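Local atomic coordinates of major extracellular endoglucanase (Xanthomonas campestris pv. campestris, PDB entry 4TUF), a protein that hydrolyses internal beta-1,4-glucosidic linkages in cellulose, lichenin and cereal beta-D-glucans, the chain here being its family 5 catalytic domain. Residues 15-27 and 305-317. Residues are numbered along the deposited sequence; the frame is centred on the assembly and turned at random.
Sequences KVVQLKGVNVFGF and GINQGFYWSWNPN
Gln18, its chain extended with CG trans to the backbone N (chi1 -178°), reaches the backbone of Asn307: NE2 donates to Asn307 O at 2.9 Å, the acceptor lying in the plane of the Gln18 amide. NE2 also bonds Trp344 O, in helix 334-344. At Leu19 the side chain comes from the other segment and accepts: Gln308 OE1 takes Leu19 N at 2.8 Å, the donor tilted 20° from the carbonyl plane. Parallel pairing then runs through three bridges, Lys20 with Gly309, Gly21 with Phe310 and Val22 with Tyr311, bonded by Gly309 N to Leu19 O, Gly21 N to Gly309 O and Tyr311 N to Gly21 O. Since strand 16-23 also pairs in parallel with 56-61, and 309-311 with 276-280, this seam joins the first and last strands of the TIM barrel. Phe310 CD2 comes within 3.7 Å of Gly21 CA. On the Tyr311 side of the sheet, Val22 CG2 packs against Trp314 CB at 4.1 Å. Asn23 grips Tyr311 O twice, through N at 2.8 Å nearly on the carbonyl axis and ND2 at 2.9 Å from above the carbonyl plane; ND2 also bonds Gly277 O, OD1 takes Arg58 NH1, and the side chain is about 4 Å from that of Glu278, the probable nucleophile. Asn23 O accepts from Trp314 N. Beyond the strand, Phe25 N donates to Asn315 OD1 at 3.1 Å.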
# COMPACT_ATOMS: atom_id res chain seq x y z
N LYS A 15 15.37 13.64 10.40
CA LYS A 15 14.11 14.30 10.75
C LYS A 15 12.95 13.33 10.58
O LYS A 15 12.98 12.47 9.70
CB LYS A 15 13.90 15.56 9.90
N VAL A 16 11.93 13.46 11.42
CA VAL A 16 10.78 12.56 11.37
C VAL A 16 9.93 12.80 10.13
O VAL A 16 9.53 13.92 9.84
CB VAL A 16 9.90 12.68 12.64
CG1 VAL A 16 8.54 12.04 12.41
CG2 VAL A 16 10.59 12.04 13.83
N VAL A 17 9.65 11.71 9.41
CA VAL A 17 8.81 11.74 8.23
C VAL A 17 7.37 11.34 8.59
O VAL A 17 7.16 10.37 9.31
CB VAL A 17 9.36 10.78 7.16
CG1 VAL A 17 8.37 10.62 6.02
CG2 VAL A 17 10.72 11.27 6.66
N GLN A 18 6.40 12.09 8.09
CA GLN A 18 5.00 11.71 8.24
C GLN A 18 4.39 11.45 6.87
O GLN A 18 4.40 12.31 6.00
CB GLN A 18 4.21 12.79 8.96
CG GLN A 18 2.76 12.41 9.18
CD GLN A 18 1.91 13.58 9.63
OE1 GLN A 18 2.37 14.72 9.63
NE2 GLN A 18 0.67 13.29 10.00
N LEU A 19 3.84 10.25 6.69
CA LEU A 19 3.33 9.86 5.39
C LEU A 19 1.85 10.15 5.24
O LEU A 19 1.01 9.33 5.60
CB LEU A 19 3.60 8.38 5.14
CG LEU A 19 5.07 8.00 5.22
CD1 LEU A 19 5.22 6.50 5.14
CD2 LEU A 19 5.86 8.68 4.11
N LYS A 20 1.54 11.33 4.73
CA LYS A 20 0.18 11.68 4.36
C LYS A 20 -0.08 11.11 2.97
O LYS A 20 0.03 11.81 1.97
CB LYS A 20 -0.01 13.20 4.38
CG LYS A 20 0.63 13.88 5.58
CD LYS A 20 0.52 15.39 5.47
CE LYS A 20 1.42 16.09 6.47
NZ LYS A 20 1.29 17.58 6.41
N GLY A 21 -0.40 9.82 2.92
CA GLY A 21 -0.33 9.09 1.68
C GLY A 21 -1.62 8.70 0.99
O GLY A 21 -2.71 8.80 1.56
N VAL A 22 -1.48 8.26 -0.25
CA VAL A 22 -2.59 7.76 -1.04
C VAL A 22 -2.04 6.76 -2.07
O VAL A 22 -0.89 6.87 -2.49
CB VAL A 22 -3.35 8.91 -1.74
CG1 VAL A 22 -2.48 9.59 -2.78
CG2 VAL A 22 -4.65 8.42 -2.35
N ASN A 23 -2.85 5.77 -2.43
CA ASN A 23 -2.50 4.82 -3.48
C ASN A 23 -2.81 5.34 -4.88
O ASN A 23 -3.89 5.87 -5.12
CB ASN A 23 -3.25 3.50 -3.26
CG ASN A 23 -2.70 2.69 -2.11
OD1 ASN A 23 -1.87 1.80 -2.30
ND2 ASN A 23 -3.16 3.00 -0.90
N VAL A 24 -1.86 5.17 -5.79
CA VAL A 24 -2.03 5.57 -7.19
C VAL A 24 -1.85 4.37 -8.10
O VAL A 24 -0.72 3.98 -8.38
CB VAL A 24 -1.03 6.67 -7.59
CG1 VAL A 24 -1.28 7.11 -9.03
CG2 VAL A 24 -1.10 7.85 -6.64
N PHE A 25 -2.94 3.77 -8.58
CA PHE A 25 -2.93 2.53 -9.35
C PHE A 25 -2.77 2.75 -10.85
O PHE A 25 -2.97 3.86 -11.35
CB PHE A 25 -4.23 1.76 -9.12
CG PHE A 25 -4.33 1.14 -7.76
CD1 PHE A 25 -4.70 1.90 -6.67
CD2 PHE A 25 -4.06 -0.20 -7.57
CE1 PHE A 25 -4.78 1.33 -5.41
CE2 PHE A 25 -4.15 -0.77 -6.32
CZ PHE A 25 -4.51 -0.00 -5.24
N GLY A 26 -2.47 1.67 -11.57
CA GLY A 26 -2.36 1.69 -13.01
C GLY A 26 -1.18 0.85 -13.47
O GLY A 26 -1.34 0.00 -14.36
N PHE A 27 -0.02 1.06 -12.87
CA PHE A 27 1.21 0.40 -13.30
C PHE A 27 1.19 -1.11 -13.05
O PHE A 27 2.09 -1.83 -13.49
CB PHE A 27 2.43 1.01 -12.59
CG PHE A 27 2.86 2.34 -13.15
CD1 PHE A 27 3.48 2.42 -14.39
CD2 PHE A 27 2.67 3.51 -12.43
CE1 PHE A 27 3.88 3.63 -14.91
CE2 PHE A 27 3.07 4.73 -12.94
CZ PHE A 27 3.67 4.79 -14.18
N GLY A 305 -1.82 6.48 18.33
CA GLY A 305 -0.66 7.30 18.03
C GLY A 305 -0.29 7.26 16.56
O GLY A 305 0.82 7.63 16.18
N ILE A 306 -1.23 6.81 15.73
CA ILE A 306 -1.02 6.69 14.30
C ILE A 306 -1.69 7.82 13.53
O ILE A 306 -2.91 7.97 13.58
CB ILE A 306 -1.55 5.36 13.76
CG1 ILE A 306 -0.96 4.18 14.55
CG2 ILE A 306 -1.28 5.23 12.27
CD1 ILE A 306 -1.58 2.84 14.19
N ASN A 307 -0.91 8.61 12.80
CA ASN A 307 -1.47 9.69 12.00
C ASN A 307 -0.94 9.67 10.57
O ASN A 307 -0.71 10.72 9.96
CB ASN A 307 -1.21 11.05 12.65
CG ASN A 307 0.26 11.34 12.87
OD1 ASN A 307 1.14 10.68 12.32
ND2 ASN A 307 0.54 12.35 13.68
N GLN A 308 -0.75 8.47 10.03
CA GLN A 308 -0.24 8.31 8.68
C GLN A 308 -0.68 6.98 8.08
O GLN A 308 -1.18 6.10 8.77
CB GLN A 308 1.28 8.40 8.65
CG GLN A 308 1.99 7.44 9.60
CD GLN A 308 3.49 7.60 9.54
OE1 GLN A 308 4.03 8.16 8.59
NE2 GLN A 308 4.18 7.09 10.56
N GLY A 309 -0.49 6.85 6.77
CA GLY A 309 -0.95 5.68 6.05
C GLY A 309 -1.23 6.04 4.61
O GLY A 309 -0.98 7.17 4.19
N PHE A 310 -1.75 5.08 3.85
CA PHE A 310 -2.01 5.30 2.44
C PHE A 310 -3.47 5.01 2.11
O PHE A 310 -3.89 3.85 2.07
CB PHE A 310 -1.09 4.42 1.59
CG PHE A 310 0.36 4.77 1.72
CD1 PHE A 310 1.14 4.20 2.72
CD2 PHE A 310 0.96 5.67 0.86
CE1 PHE A 310 2.48 4.52 2.84
CE2 PHE A 310 2.29 6.00 0.98
CZ PHE A 310 3.05 5.43 1.97
N TYR A 311 -4.24 6.07 1.86
CA TYR A 311 -5.64 5.93 1.49
C TYR A 311 -5.83 5.18 0.17
O TYR A 311 -5.01 5.27 -0.73
CB TYR A 311 -6.30 7.31 1.40
CG TYR A 311 -7.81 7.24 1.41
CD1 TYR A 311 -8.49 7.00 2.60
CD2 TYR A 311 -8.55 7.39 0.25
CE1 TYR A 311 -9.87 6.93 2.63
CE2 TYR A 311 -9.93 7.32 0.27
CZ TYR A 311 -10.58 7.09 1.46
OH TYR A 311 -11.96 7.02 1.49
N TRP A 312 -6.92 4.43 0.07
CA TRP A 312 -7.30 3.73 -1.15
C TRP A 312 -8.60 4.31 -1.70
O TRP A 312 -9.66 4.09 -1.11
CB TRP A 312 -7.47 2.24 -0.86
CG TRP A 312 -7.70 1.36 -2.05
CD1 TRP A 312 -6.96 1.34 -3.19
CD2 TRP A 312 -8.70 0.35 -2.20
NE1 TRP A 312 -7.46 0.39 -4.06
CE2 TRP A 312 -8.52 -0.23 -3.47
CE3 TRP A 312 -9.75 -0.11 -1.40
CZ2 TRP A 312 -9.34 -1.26 -3.95
CZ3 TRP A 312 -10.55 -1.14 -1.87
CH2 TRP A 312 -10.35 -1.69 -3.14
N SER A 313 -8.56 5.04 -2.82
CA SER A 313 -7.35 5.33 -3.58
C SER A 313 -7.44 6.72 -4.20
O SER A 313 -8.40 7.45 -3.97
CB SER A 313 -7.15 4.31 -4.70
OG SER A 313 -8.24 4.37 -5.60
N TRP A 314 -6.45 7.08 -5.00
CA TRP A 314 -6.52 8.31 -5.78
C TRP A 314 -7.58 8.17 -6.87
O TRP A 314 -8.51 8.97 -6.96
CB TRP A 314 -5.17 8.65 -6.40
CG TRP A 314 -5.18 9.88 -7.26
CD1 TRP A 314 -5.03 9.94 -8.62
CD2 TRP A 314 -5.37 11.23 -6.82
NE1 TRP A 314 -5.11 11.24 -9.05
CE2 TRP A 314 -5.32 12.05 -7.96
CE3 TRP A 314 -5.59 11.82 -5.57
CZ2 TRP A 314 -5.47 13.44 -7.90
CZ3 TRP A 314 -5.74 13.20 -5.50
CH2 TRP A 314 -5.68 13.99 -6.66
N ASN A 315 -7.41 7.14 -7.68
CA ASN A 315 -8.27 6.86 -8.82
C ASN A 315 -9.70 6.53 -8.44
O ASN A 315 -9.95 5.80 -7.49
CB ASN A 315 -7.69 5.71 -9.64
CG ASN A 315 -6.17 5.65 -9.60
OD1 ASN A 315 -5.58 5.42 -8.55
ND2 ASN A 315 -5.55 5.87 -10.74
N PRO A 316 -10.64 7.04 -9.22
CA PRO A 316 -12.05 6.72 -9.08
C PRO A 316 -12.37 5.30 -9.44
O PRO A 316 -13.27 4.72 -8.85
CB PRO A 316 -12.70 7.64 -10.09
CG PRO A 316 -11.62 8.09 -10.96
CD PRO A 316 -10.48 8.22 -10.05
N ASN A 317 -11.71 4.78 -10.47
CA ASN A 317 -12.12 3.52 -11.03
C ASN A 317 -11.53 2.37 -10.27
O ASN A 317 -10.85 1.50 -10.82
CB ASN A 317 -11.72 3.44 -12.50
CG ASN A 317 -10.22 3.48 -12.70
OD1 ASN A 317 -9.49 3.96 -11.84
ND2 ASN A 317 -9.76 2.98 -13.83